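Local coordinates for protein alpha-pyrone synthesis polyketide synthase-like Pks18 (Mycobacterium tuberculosis, PDB 1TED) that probably extends medium- and long-chain acyl-CoA starters with malonyl-CoA units to build tri- and tetraketide alpha-pyrones, at residues H107-H112 with T142-I147; I202-V207 with F224-A229; S252-L257 with T382-L387; A311-G316 with A374-P379. All blocks are in the same frame, centred on the assembly; numbering follows the deposited sequence.

Interaction 1 of 4, residues H107-H112 with T142-I147; sequences HLFYEH and TSTGFI. With MYR (myristic acid), chain E.
F109 of helix 102-125 lies against G145, in the loop that follows strand 135-142 of this thiolase fold, and the pair illustrates how a glycine lets an aromatic ring settle directly on the backbone. The side chain leaves the helix pointing at the loop, with CG trans to the backbone N (chi1 167°). CB starts near the carbonyl of T144. From CG outward the ring lies over the CA of G145, which stands 3.4 Å from the ring centroid and only 8° off its normal, a CH-pi contact. F109 CD1 comes within 3.3 Å of T144 O, which approaches obliquely. On the other flank F109 CD2 meets I147 CD1 at 3.9 Å, the methyl lying at the ring edge. At the far end F109 CZ reaches T142 CG2, 3.6 Å away, the two side chains arriving from opposite directions. I147 also serves the next residue of the helix: I147 CD1 packs at the edge of the Y110 ring, 3.4 Å from Y110 CD1. The loop's reverse side borders the myristic acid. T144 divides its two branches, OG1 hydrogen-bonding to L204 N and E203 OE2, while CG2 lies 3.7 Å from C12 of the fatty acid.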
loop_
_atom_site.group_PDB
_atom_site.type_symbol
_atom_site.label_atom_id
_atom_site.label_comp_id
_atom_site.label_asym_id
_atom_site.label_seq_id
_atom_site.Cartn_x
_atom_site.Cartn_y
_atom_site.Cartn_z
ATOM N N HIS A 107 11.493 8.717 -11.028
ATOM C CA HIS A 107 10.931 9.693 -11.956
ATOM C C HIS A 107 10.841 8.955 -13.288
ATOM O O HIS A 107 9.870 9.098 -14.032
ATOM C CB HIS A 107 11.834 10.930 -12.091
ATOM C CG HIS A 107 11.587 11.974 -11.044
ATOM N ND1 HIS A 107 10.374 12.617 -10.908
ATOM C CD2 HIS A 107 12.385 12.468 -10.067
ATOM C CE1 HIS A 107 10.433 13.459 -9.891
ATOM N NE2 HIS A 107 11.643 13.387 -9.362
ATOM N N LEU A 108 11.850 8.147 -13.589
ATOM C CA LEU A 108 11.810 7.386 -14.831
ATOM C C LEU A 108 10.599 6.463 -14.789
ATOM O O LEU A 108 9.924 6.258 -15.801
ATOM C CB LEU A 108 13.081 6.558 -15.017
ATOM C CG LEU A 108 14.007 6.980 -16.163
ATOM C CD1 LEU A 108 15.063 5.895 -16.366
ATOM C CD2 LEU A 108 13.213 7.184 -17.454
ATOM N N PHE A 109 10.322 5.911 -13.611
ATOM C CA PHE A 109 9.180 5.020 -13.441
ATOM C C PHE A 109 7.897 5.789 -13.734
ATOM O O PHE A 109 7.062 5.359 -14.530
ATOM C CB PHE A 109 9.135 4.472 -12.006
ATOM C CG PHE A 109 7.830 3.800 -11.647
ATOM C CD1 PHE A 109 7.627 2.448 -11.908
ATOM C CD2 PHE A 109 6.787 4.535 -11.077
ATOM C CE1 PHE A 109 6.405 1.837 -11.606
ATOM C CE2 PHE A 109 5.570 3.936 -10.776
ATOM C CZ PHE A 109 5.377 2.585 -11.040
ATOM N N TYR A 110 7.747 6.940 -13.090
ATOM C CA TYR A 110 6.546 7.738 -13.277
ATOM C C TYR A 110 6.332 8.088 -14.736
ATOM O O TYR A 110 5.247 7.899 -15.273
ATOM C CB TYR A 110 6.628 9.024 -12.453
ATOM C CG TYR A 110 5.347 9.832 -12.459
ATOM C CD1 TYR A 110 4.267 9.470 -11.654
ATOM C CD2 TYR A 110 5.218 10.961 -13.269
ATOM C CE1 TYR A 110 3.088 10.215 -11.649
ATOM C CE2 TYR A 110 4.040 11.715 -13.273
ATOM C CZ TYR A 110 2.985 11.334 -12.460
ATOM O OH TYR A 110 1.829 12.066 -12.469
ATOM N N GLU A 111 7.379 8.597 -15.374
ATOM C CA GLU A 111 7.310 9.003 -16.776
ATOM C C GLU A 111 6.742 7.922 -17.697
ATOM O O GLU A 111 5.911 8.213 -18.555
ATOM C CB GLU A 111 8.700 9.423 -17.259
ATOM C CG GLU A 111 8.747 9.979 -18.667
ATOM C CD GLU A 111 10.171 10.228 -19.134
ATOM O OE1 GLU A 111 10.988 10.703 -18.311
ATOM O OE2 GLU A 111 10.471 9.951 -20.318
ATOM N N HIS A 112 7.180 6.677 -17.523
ATOM C CA HIS A 112 6.684 5.585 -18.369
ATOM C C HIS A 112 5.461 4.864 -17.820
ATOM O O HIS A 112 4.667 4.322 -18.589
ATOM C CB HIS A 112 7.782 4.544 -18.638
ATOM C CG HIS A 112 8.862 5.027 -19.551
ATOM N ND1 HIS A 112 9.998 5.659 -19.095
ATOM C CD2 HIS A 112 8.965 4.998 -20.901
ATOM C CE1 HIS A 112 10.756 5.999 -20.123
ATOM N NE2 HIS A 112 10.152 5.609 -21.231
ATOM N N THR A 142 2.251 -1.849 -6.989
ATOM C CA THR A 142 3.561 -1.819 -7.638
ATOM C C THR A 142 4.631 -2.127 -6.610
ATOM O O THR A 142 4.418 -1.957 -5.410
ATOM C CB THR A 142 3.916 -0.418 -8.202
ATOM O OG1 THR A 142 2.769 0.152 -8.839
ATOM C CG2 THR A 142 5.060 -0.526 -9.211
ATOM N N SER A 143 5.791 -2.561 -7.092
ATOM C CA SER A 143 6.935 -2.838 -6.237
ATOM C C SER A 143 8.177 -2.309 -6.949
ATOM O O SER A 143 9.300 -2.568 -6.533
ATOM C CB SER A 143 7.062 -4.342 -5.979
ATOM O OG SER A 143 6.027 -4.786 -5.114
ATOM N N THR A 144 7.962 -1.545 -8.019
ATOM C CA THR A 144 9.065 -0.995 -8.814
ATOM C C THR A 144 9.046 0.524 -9.010
ATOM O O THR A 144 9.797 1.044 -9.831
ATOM C CB THR A 144 9.101 -1.650 -10.218
ATOM O OG1 THR A 144 7.794 -1.593 -10.809
ATOM C CG2 THR A 144 9.557 -3.112 -10.125
ATOM N N GLY A 145 8.207 1.227 -8.249
ATOM C CA GLY A 145 8.102 2.676 -8.388
ATOM C C GLY A 145 8.331 3.525 -7.146
ATOM O O GLY A 145 9.451 3.664 -6.688
ATOM N N PHE A 146 7.267 4.106 -6.607
ATOM C CA PHE A 146 7.322 4.966 -5.407
ATOM C C PHE A 146 7.577 6.449 -5.712
ATOM O O PHE A 146 8.727 6.874 -5.811
ATOM C CB PHE A 146 8.397 4.507 -4.392
ATOM C CG PHE A 146 8.378 3.030 -4.073
ATOM C CD1 PHE A 146 7.262 2.241 -4.352
ATOM C CD2 PHE A 146 9.500 2.427 -3.504
ATOM C CE1 PHE A 146 7.267 0.869 -4.072
ATOM C CE2 PHE A 146 9.520 1.066 -3.219
ATOM C CZ PHE A 146 8.404 0.283 -3.503
ATOM N N ILE A 147 6.509 7.230 -5.857
ATOM C CA ILE A 147 6.625 8.670 -6.112
ATOM C C ILE A 147 5.453 9.424 -5.493
ATOM O O ILE A 147 4.372 8.867 -5.355
ATOM C CB ILE A 147 6.652 9.024 -7.612
ATOM C CG1 ILE A 147 6.593 7.757 -8.452
ATOM C CG2 ILE A 147 7.880 9.878 -7.931
ATOM C CD1 ILE A 147 5.240 7.522 -9.070
HETATM C C1 MYR E . 17.795 -6.656 -19.072
HETATM O O1 MYR E . 17.460 -6.840 -20.239
HETATM O O2 MYR E . 18.747 -7.288 -18.611
HETATM C C2 MYR E . 17.043 -5.650 -18.198
HETATM C C3 MYR E . 16.272 -6.362 -17.084
HETATM C C4 MYR E . 15.492 -5.361 -16.227
HETATM C C5 MYR E . 14.755 -6.059 -15.082
HETATM C C6 MYR E . 15.712 -6.694 -14.070
HETATM C C7 MYR E . 16.493 -5.656 -13.258
HETATM C C8 MYR E . 15.592 -4.859 -12.313
HETATM C C9 MYR E . 14.950 -5.756 -11.252
HETATM C C10 MYR E . 13.946 -4.967 -10.411
HETATM C C11 MYR E . 13.255 -5.876 -9.392
HETATM C C12 MYR E . 12.211 -5.104 -8.584
HETATM C C13 MYR E . 11.477 -6.042 -7.624
HETATM C C14 MYR E . 10.401 -5.294 -6.836
#

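Interaction 2 of 4, residues I202-V207 with F224-A229; sequences IELCSV and FGDGCA. With MYR (myristic acid), chain E.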
loop_
_atom_site.group_PDB
_atom_site.type_symbol
_atom_site.label_atom_id
_atom_site.label_comp_id
_atom_site.label_asym_id
_atom_site.label_seq_id
_atom_site.Cartn_x
_atom_site.Cartn_y
_atom_site.Cartn_z
ATOM N N ILE A 202 0.927 -2.159 -12.074
ATOM C CA ILE A 202 1.872 -1.630 -13.048
ATOM C C ILE A 202 3.276 -1.973 -12.576
ATOM O O ILE A 202 3.675 -1.637 -11.461
ATOM C CB ILE A 202 1.713 -0.087 -13.179
ATOM C CG1 ILE A 202 2.822 0.496 -14.057
ATOM C CG2 ILE A 202 1.709 0.554 -11.801
ATOM C CD1 ILE A 202 2.595 0.317 -15.546
ATOM N N GLU A 203 4.033 -2.648 -13.424
ATOM C CA GLU A 203 5.360 -3.046 -13.017
ATOM C C GLU A 203 6.387 -2.693 -14.080
ATOM O O GLU A 203 6.303 -3.139 -15.229
ATOM C CB GLU A 203 5.348 -4.546 -12.713
ATOM C CG GLU A 203 6.015 -4.937 -11.399
ATOM C CD GLU A 203 5.285 -4.448 -10.144
ATOM O OE1 GLU A 203 4.167 -4.935 -9.863
ATOM O OE2 GLU A 203 5.840 -3.586 -9.435
ATOM N N LEU A 204 7.345 -1.864 -13.683
ATOM C CA LEU A 204 8.407 -1.408 -14.568
ATOM C C LEU A 204 9.778 -1.776 -14.030
ATOM O O LEU A 204 10.467 -0.947 -13.426
ATOM C CB LEU A 204 8.322 0.109 -14.749
ATOM C CG LEU A 204 7.520 0.615 -15.946
ATOM C CD1 LEU A 204 6.208 -0.121 -16.046
ATOM C CD2 LEU A 204 7.305 2.122 -15.806
ATOM N N CYS A 205 10.171 -3.023 -14.259
ATOM C CA CYS A 205 11.461 -3.522 -13.809
ATOM C C CYS A 205 12.635 -2.899 -14.575
ATOM O O CYS A 205 13.636 -2.519 -13.972
ATOM C CB CYS A 205 11.507 -5.053 -13.951
ATOM S SG CYS A 205 10.302 -5.965 -12.946
ATOM N N SER A 206 12.504 -2.800 -15.899
ATOM C CA SER A 206 13.561 -2.249 -16.749
ATOM C C SER A 206 14.121 -0.939 -16.207
ATOM O O SER A 206 15.285 -0.609 -16.422
ATOM C CB SER A 206 13.046 -2.048 -18.189
ATOM O OG SER A 206 12.082 -1.007 -18.294
ATOM N N VAL A 207 13.282 -0.206 -15.490
ATOM C CA VAL A 207 13.663 1.066 -14.907
ATOM C C VAL A 207 14.665 0.915 -13.762
ATOM O O VAL A 207 15.347 1.875 -13.399
ATOM C CB VAL A 207 12.393 1.817 -14.430
ATOM C CG1 VAL A 207 12.685 2.672 -13.230
ATOM C CG2 VAL A 207 11.880 2.682 -15.551
ATOM N N PHE A 224 13.038 -10.732 -15.078
ATOM C CA PHE A 224 12.074 -9.651 -14.929
ATOM C C PHE A 224 11.776 -8.785 -16.162
ATOM O O PHE A 224 12.669 -8.393 -16.904
ATOM C CB PHE A 224 12.496 -8.786 -13.738
ATOM C CG PHE A 224 12.485 -9.523 -12.420
ATOM C CD1 PHE A 224 12.345 -10.911 -12.374
ATOM C CD2 PHE A 224 12.603 -8.832 -11.220
ATOM C CE1 PHE A 224 12.321 -11.597 -11.151
ATOM C CE2 PHE A 224 12.578 -9.513 -9.983
ATOM C CZ PHE A 224 12.436 -10.893 -9.953
ATOM N N GLY A 225 10.489 -8.508 -16.358
ATOM C CA GLY A 225 10.040 -7.706 -17.483
ATOM C C GLY A 225 9.068 -6.617 -17.059
ATOM O O GLY A 225 8.800 -6.447 -15.868
ATOM N N ASP A 226 8.530 -5.889 -18.035
ATOM C CA ASP A 226 7.605 -4.780 -17.777
ATOM C C ASP A 226 6.173 -5.072 -18.226
ATOM O O ASP A 226 5.950 -5.701 -19.258
ATOM C CB ASP A 226 8.103 -3.507 -18.494
ATOM C CG ASP A 226 9.404 -2.962 -17.911
ATOM O OD1 ASP A 226 10.075 -3.673 -17.130
ATOM O OD2 ASP A 226 9.759 -1.811 -18.248
ATOM N N GLY A 227 5.196 -4.597 -17.466
ATOM C CA GLY A 227 3.822 -4.855 -17.856
ATOM C C GLY A 227 2.793 -4.127 -17.028
ATOM O O GLY A 227 3.105 -3.556 -15.986
ATOM N N CYS A 228 1.554 -4.143 -17.499
ATOM C CA CYS A 228 0.469 -3.490 -16.788
ATOM C C CYS A 228 -0.822 -4.267 -16.991
ATOM O O CYS A 228 -1.026 -4.896 -18.029
ATOM C CB CYS A 228 0.296 -2.054 -17.295
ATOM S SG CYS A 228 -0.957 -1.102 -16.406
ATOM N N ALA A 229 -1.685 -4.234 -15.987
ATOM C CA ALA A 229 -2.958 -4.922 -16.070
ATOM C C ALA A 229 -3.949 -4.224 -15.154
ATOM O O ALA A 229 -3.572 -3.656 -14.130
ATOM C CB ALA A 229 -2.811 -6.393 -15.670
HETATM C C1 MYR E . 17.795 -6.656 -19.072
HETATM O O1 MYR E . 17.460 -6.840 -20.239
HETATM O O2 MYR E . 18.747 -7.288 -18.611
HETATM C C2 MYR E . 17.043 -5.650 -18.198
HETATM C C3 MYR E . 16.272 -6.362 -17.084
HETATM C C4 MYR E . 15.492 -5.361 -16.227
HETATM C C5 MYR E . 14.755 -6.059 -15.082
HETATM C C6 MYR E . 15.712 -6.694 -14.070
HETATM C C7 MYR E . 16.493 -5.656 -13.258
HETATM C C8 MYR E . 15.592 -4.859 -12.313
HETATM C C9 MYR E . 14.950 -5.756 -11.252
HETATM C C10 MYR E . 13.946 -4.967 -10.411
HETATM C C11 MYR E . 13.255 -5.876 -9.392
HETATM C C12 MYR E . 12.211 -5.104 -8.584
HETATM C C13 MYR E . 11.477 -6.042 -7.624
HETATM C C14 MYR E . 10.401 -5.294 -6.836
#
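D226 and S206 meet across two antiparallel segments beside the bound myristic acid. The aspartate takes hold of the serine twice. Its OD1 accepts the S206 N-H at 2.9 Å through the lone pair on the side of the other oxygen, in a bond that is practically straight (179°). Its OD2 receives the serine hydroxyl, OG, at 2.5 Å, a value so short that the exact length is doubtful. The hydroxyl can reach because OG is folded between the backbone N and carbonyl carbon of S206 (chi1 69°). OD2 has a further donor in A84 N, so the carboxylate draws a loop into the same network.

Beside this grip, C205 SG packs on F224 CB at 3.7 Å and approaches the phenyl ring obliquely, a sulfur-aromatic contact. The two residues border the ligand: C205 O lies 3.5 Å from C8 of the fatty acid, and the edge of the F224 ring, at CD2, is 3.5 Å from C11.

Farther along the strands, the hydrogen-bonded pair of E203 and G227 fixes the register, with E203 N to G227 O and G227 N to E203 O both 2.9 Å. I202 CD1 touches C228 CB at 3.7 Å, and L116 of helix 102-125 covers both residues. The E203 carboxylate looks to other partners, S349 OG and S143 N. Taken together, the sheet of the thiolase fold delivers C205, S206 and F224 to the wall of an acyl-binding tunnel, close to the probable nucleophile C175.

Interaction 3 of 4, residues S252-L257 with T382-L387; sequences SFSQLL and TVEGML
F253 and G385 form a hydrogen-bonded pair in an antiparallel ladder between strands 247-256 and 382-390. The backbone bonds come first. F253 N donates to G385 O at 3.1 Å, and G385 N returns the bond to F253 O at 3.2 Å. Two residues on, V383 N meets Q255 O at 2.8 Å, whereas the reciprocal bond from Q255 N is bent and weak.

Aromatic and apolar packing occupies the face carrying F253 and V383. With chi1 at 61°, the phenylalanine swings its ring across the neighbouring strand instead of outward, and one face comes to rest on the glycine. G385 CA lies 3.8 Å from the ring centroid, 26° off the normal, in a CH-pi contact that the missing side chain permits. V383 CG1 fills the ring edge at 3.9 Å from F253 CE1, while its other methyl, CG2, meets L257 CD2 at 4.1 Å. Helix 281-299 covers this side through V292 and M296.

The polar exchange belongs to the reverse face, where helix 177-191 packs on E384 and M386. Here S254 OG donates to E384 OE2 at 2.5 Å, nearly along its C-O axis, an approach so close that the exact length is doubtful. The second subunit approaches the same strand, its I165 packing on S254. The carboxylate is buried, and OE2 also lies 3.4 Å from F253 O, another acceptor. Burial and this carbonyl would tend to raise the pKa of E384 and the serine donor to offset the rise, so the geometry leaves its net charge open.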
loop_
_atom_site.group_PDB
_atom_site.type_symbol
_atom_site.label_atom_id
_atom_site.label_comp_id
_atom_site.label_asym_id
_atom_site.label_seq_id
_atom_site.Cartn_x
_atom_site.Cartn_y
_atom_site.Cartn_z
ATOM N N SER A 252 -10.992 -16.132 -1.623
ATOM C CA SER A 252 -9.585 -15.744 -1.640
ATOM C C SER A 252 -8.885 -16.300 -0.399
ATOM O O SER A 252 -9.535 -16.626 0.591
ATOM C CB SER A 252 -9.447 -14.219 -1.722
ATOM O OG SER A 252 -9.955 -13.586 -0.567
ATOM N N PHE A 253 -7.564 -16.420 -0.452
ATOM C CA PHE A 253 -6.809 -16.983 0.671
ATOM C C PHE A 253 -5.378 -16.458 0.742
ATOM O O PHE A 253 -4.797 -16.061 -0.265
ATOM C CB PHE A 253 -6.785 -18.515 0.556
ATOM C CG PHE A 253 -6.122 -19.025 -0.710
ATOM C CD1 PHE A 253 -4.739 -19.200 -0.770
ATOM C CD2 PHE A 253 -6.879 -19.289 -1.853
ATOM C CE1 PHE A 253 -4.121 -19.629 -1.948
ATOM C CE2 PHE A 253 -6.271 -19.717 -3.038
ATOM C CZ PHE A 253 -4.890 -19.889 -3.085
ATOM N N SER A 254 -4.828 -16.460 1.948
ATOM C CA SER A 254 -3.469 -16.005 2.196
ATOM C C SER A 254 -2.851 -16.995 3.176
ATOM O O SER A 254 -3.541 -17.536 4.036
ATOM C CB SER A 254 -3.458 -14.619 2.848
ATOM O OG SER A 254 -4.379 -13.728 2.237
ATOM N N GLN A 255 -1.555 -17.235 3.044
ATOM C CA GLN A 255 -0.867 -18.140 3.947
ATOM C C GLN A 255 0.593 -17.768 4.096
ATOM O O GLN A 255 1.368 -17.866 3.143
ATOM C CB GLN A 255 -0.959 -19.579 3.451
ATOM C CG GLN A 255 -2.053 -20.397 4.107
ATOM C CD GLN A 255 -1.754 -20.723 5.554
ATOM O OE1 GLN A 255 -0.659 -21.158 5.890
ATOM N NE2 GLN A 255 -2.736 -20.528 6.416
ATOM N N LEU A 256 0.960 -17.323 5.290
ATOM C CA LEU A 256 2.343 -16.981 5.570
ATOM C C LEU A 256 2.949 -18.359 5.811
ATOM O O LEU A 256 2.393 -19.143 6.586
ATOM C CB LEU A 256 2.435 -16.148 6.852
ATOM C CG LEU A 256 3.470 -15.024 6.989
ATOM C CD1 LEU A 256 3.702 -14.755 8.485
ATOM C CD2 LEU A 256 4.781 -15.387 6.312
ATOM N N LEU A 257 4.056 -18.671 5.144
ATOM C CA LEU A 257 4.699 -19.978 5.331
ATOM C C LEU A 257 5.783 -19.907 6.393
ATOM O O LEU A 257 6.703 -19.097 6.294
ATOM C CB LEU A 257 5.329 -20.469 4.032
ATOM C CG LEU A 257 4.432 -20.623 2.814
ATOM C CD1 LEU A 257 5.298 -21.004 1.626
ATOM C CD2 LEU A 257 3.365 -21.676 3.075
ATOM N N THR A 382 4.362 -15.645 1.302
ATOM C CA THR A 382 2.954 -15.757 1.590
ATOM C C THR A 382 2.367 -16.293 0.305
ATOM O O THR A 382 2.742 -15.842 -0.777
ATOM C CB THR A 382 2.350 -14.361 1.845
ATOM O OG1 THR A 382 3.090 -13.708 2.884
ATOM C CG2 THR A 382 0.871 -14.462 2.226
ATOM N N VAL A 383 1.477 -17.271 0.413
ATOM C CA VAL A 383 0.831 -17.791 -0.774
ATOM C C VAL A 383 -0.432 -16.961 -0.876
ATOM O O VAL A 383 -1.249 -16.928 0.054
ATOM C CB VAL A 383 0.444 -19.267 -0.647
ATOM C CG1 VAL A 383 -0.227 -19.712 -1.941
ATOM C CG2 VAL A 383 1.685 -20.119 -0.355
ATOM N N GLU A 384 -0.581 -16.279 -2.004
ATOM C CA GLU A 384 -1.725 -15.420 -2.229
ATOM C C GLU A 384 -2.492 -15.993 -3.412
ATOM O O GLU A 384 -1.900 -16.315 -4.436
ATOM C CB GLU A 384 -1.220 -14.008 -2.536
ATOM C CG GLU A 384 -2.035 -12.903 -1.921
ATOM C CD GLU A 384 -1.897 -12.846 -0.417
ATOM O OE1 GLU A 384 -0.897 -12.276 0.075
ATOM O OE2 GLU A 384 -2.795 -13.379 0.271
ATOM N N GLY A 385 -3.804 -16.130 -3.275
ATOM C CA GLY A 385 -4.575 -16.678 -4.375
ATOM C C GLY A 385 -6.082 -16.560 -4.253
ATOM O O GLY A 385 -6.602 -15.896 -3.347
ATOM N N MET A 386 -6.785 -17.217 -5.176
ATOM C CA MET A 386 -8.240 -17.186 -5.195
ATOM C C MET A 386 -8.828 -18.361 -5.962
ATOM O O MET A 386 -8.167 -18.941 -6.824
ATOM C CB MET A 386 -8.723 -15.886 -5.861
ATOM C CG MET A 386 -8.603 -15.881 -7.394
ATOM S SD MET A 386 -9.453 -14.496 -8.231
ATOM C CE MET A 386 -8.542 -14.349 -9.729
ATOM N N LEU A 387 -10.065 -18.716 -5.626
ATOM C CA LEU A 387 -10.805 -19.759 -6.328
ATOM C C LEU A 387 -11.714 -18.925 -7.230
ATOM O O LEU A 387 -12.261 -17.922 -6.778
ATOM C CB LEU A 387 -11.667 -20.598 -5.369
ATOM C CG LEU A 387 -12.659 -21.565 -6.053
ATOM C CD1 LEU A 387 -11.898 -22.649 -6.812
ATOM C CD2 LEU A 387 -13.568 -22.216 -5.022
#

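Interaction 4 of 4, residues A311-G316 with A374-P379; sequences AIHPGG and AFAFGP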
loop_
_atom_site.group_PDB
_atom_site.type_symbol
_atom_site.label_atom_id
_atom_site.label_comp_id
_atom_site.label_asym_id
_atom_site.label_seq_id
_atom_site.Cartn_x
_atom_site.Cartn_y
_atom_site.Cartn_z
ATOM N N ALA A 311 -4.060 -20.974 -12.722
ATOM C CA ALA A 311 -3.379 -19.718 -13.026
ATOM C C ALA A 311 -2.239 -19.557 -12.029
ATOM O O ALA A 311 -2.336 -18.816 -11.043
ATOM C CB ALA A 311 -4.363 -18.535 -12.931
ATOM N N ILE A 312 -1.158 -20.281 -12.292
ATOM C CA ILE A 312 0.015 -20.249 -11.441
ATOM C C ILE A 312 0.889 -19.067 -11.820
ATOM O O ILE A 312 1.242 -18.906 -12.985
ATOM C CB ILE A 312 0.835 -21.543 -11.598
ATOM C CG1 ILE A 312 -0.028 -22.749 -11.197
ATOM C CG2 ILE A 312 2.118 -21.451 -10.776
ATOM C CD1 ILE A 312 0.631 -24.090 -11.446
ATOM N N HIS A 313 1.233 -18.236 -10.843
ATOM C CA HIS A 313 2.078 -17.092 -11.131
ATOM C C HIS A 313 3.328 -17.524 -11.894
ATOM O O HIS A 313 4.153 -18.274 -11.373
ATOM C CB HIS A 313 2.519 -16.384 -9.856
ATOM C CG HIS A 313 3.547 -15.331 -10.110
ATOM N ND1 HIS A 313 3.285 -14.214 -10.876
ATOM C CD2 HIS A 313 4.870 -15.289 -9.827
ATOM C CE1 HIS A 313 4.403 -13.536 -11.063
ATOM N NE2 HIS A 313 5.379 -14.168 -10.437
ATOM N N PRO A 314 3.487 -17.039 -13.136
ATOM C CA PRO A 314 4.655 -17.392 -13.952
ATOM C C PRO A 314 5.890 -16.570 -13.605
ATOM O O PRO A 314 6.387 -15.805 -14.421
ATOM C CB PRO A 314 4.162 -17.155 -15.374
ATOM C CG PRO A 314 3.213 -16.000 -15.206
ATOM C CD PRO A 314 2.477 -16.315 -13.933
ATOM N N GLY A 315 6.392 -16.751 -12.388
ATOM C CA GLY A 315 7.554 -16.007 -11.941
ATOM C C GLY A 315 8.860 -16.519 -12.501
ATOM O O GLY A 315 9.877 -15.830 -12.441
ATOM N N GLY A 316 8.839 -17.724 -13.055
ATOM C CA GLY A 316 10.049 -18.301 -13.612
ATOM C C GLY A 316 9.937 -19.811 -13.676
ATOM O O GLY A 316 9.130 -20.407 -12.961
ATOM N N ALA A 374 -6.068 -19.515 -8.768
ATOM C CA ALA A 374 -4.929 -18.704 -9.141
ATOM C C ALA A 374 -4.161 -18.421 -7.858
ATOM O O ALA A 374 -4.753 -18.316 -6.779
ATOM C CB ALA A 374 -5.388 -17.407 -9.778
ATOM N N PHE A 375 -2.841 -18.351 -7.962
ATOM C CA PHE A 375 -2.032 -18.030 -6.802
ATOM C C PHE A 375 -0.669 -17.536 -7.217
ATOM O O PHE A 375 -0.201 -17.830 -8.310
ATOM C CB PHE A 375 -1.910 -19.218 -5.828
ATOM C CG PHE A 375 -1.301 -20.458 -6.425
ATOM C CD1 PHE A 375 0.061 -20.542 -6.654
ATOM C CD2 PHE A 375 -2.097 -21.553 -6.732
ATOM C CE1 PHE A 375 0.621 -21.698 -7.179
ATOM C CE2 PHE A 375 -1.543 -22.710 -7.259
ATOM C CZ PHE A 375 -0.183 -22.783 -7.481
ATOM N N ALA A 376 -0.060 -16.755 -6.334
ATOM C CA ALA A 376 1.258 -16.191 -6.558
ATOM C C ALA A 376 1.947 -16.141 -5.205
ATOM O O ALA A 376 1.339 -16.476 -4.178
ATOM C CB ALA A 376 1.138 -14.803 -7.154
ATOM N N PHE A 377 3.206 -15.707 -5.204
ATOM C CA PHE A 377 3.987 -15.657 -3.975
ATOM C C PHE A 377 4.498 -14.271 -3.613
ATOM O O PHE A 377 5.164 -13.612 -4.409
ATOM C CB PHE A 377 5.148 -16.647 -4.089
ATOM C CG PHE A 377 4.702 -18.037 -4.426
ATOM C CD1 PHE A 377 4.126 -18.847 -3.461
ATOM C CD2 PHE A 377 4.772 -18.503 -5.738
ATOM C CE1 PHE A 377 3.615 -20.104 -3.790
ATOM C CE2 PHE A 377 4.264 -19.761 -6.086
ATOM C CZ PHE A 377 3.683 -20.563 -5.111
ATOM N N GLY A 378 4.167 -13.837 -2.401
ATOM C CA GLY A 378 4.596 -12.534 -1.926
ATOM C C GLY A 378 5.685 -12.648 -0.875
ATOM O O GLY A 378 5.924 -13.738 -0.343
ATOM N N PRO A 379 6.368 -11.537 -0.550
ATOM C CA PRO A 379 7.434 -11.566 0.455
ATOM C C PRO A 379 6.997 -12.160 1.787
ATOM O O PRO A 379 5.806 -12.237 2.093
ATOM C CB PRO A 379 7.867 -10.101 0.552
ATOM C CG PRO A 379 6.681 -9.336 0.023
ATOM C CD PRO A 379 6.200 -10.184 -1.104
#
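A311 and A374 sit abreast in parallel strands, 310-312 and 370-378, at one margin of the central sheet. Two backbone hydrogen bonds join them. F375 N donates to A311 O at 3.2 Å, and H313 N to F375 O at 2.9 Å, so that F375 is gripped by its N-H and its carbonyl alike, as parallel pairing requires. The second bond reaches past the last residue of strand 310-312 and ties H313, the first residue beyond it, to the neighbouring strand.

Apolar packing proceeds on both faces. On one, A311 CB touches A374 CB at 3.5 Å, and V355 of helix 349-361 packs on A311. On the other, I312 and F375 run side by side in the same direction: CG1 of the isoleucine is 3.7 Å from CZ of the ring, and its CG2 is 3.9 Å from CE1. Helix 317-327 covers this pair through S323.

H313 closes the contact by a different kind of packing. Its CB meets A376 CB at 3.4 Å, while chi1 of 172° carries the imidazole away from the backbone N and over G315, whose N stands 3.2 Å above the ring plane near the rim. Between them P314 centres an inverse gamma turn, and G316 takes the N-cap position of helix 317-327. Strand, helices and parallel strand make a beta-alpha-beta crossover of the thiolase fold. Just beyond the C-terminal end of strand 310-312, H313 lies against C175 and N346, consistent with the Cys-His-Asn active site of chalcone synthase-like enzymes.

Overall arrangement
From the N terminus, interaction 1 closes first, bringing helix 102-125 to the loop after strand 135-142. Interaction 2 follows in series, pairing strands 196-204 and 226-236; the two touch through S143 and T144 with E203 and L204, and both border the myristic acid. Strand 247-256 then opens interaction 3, a long excursion completed only by strand 382-390. Interaction 4 opens and closes within that excursion, and adjoining strands 370-378 and 382-390 bond the two together. None of the four cross. Interactions 2, 3 and 4 share one continuous sheet, linking the N-terminal and C-terminal family regions, while interactions 1 and 3 lie on opposite sides of the chain centre, each touching the second subunit.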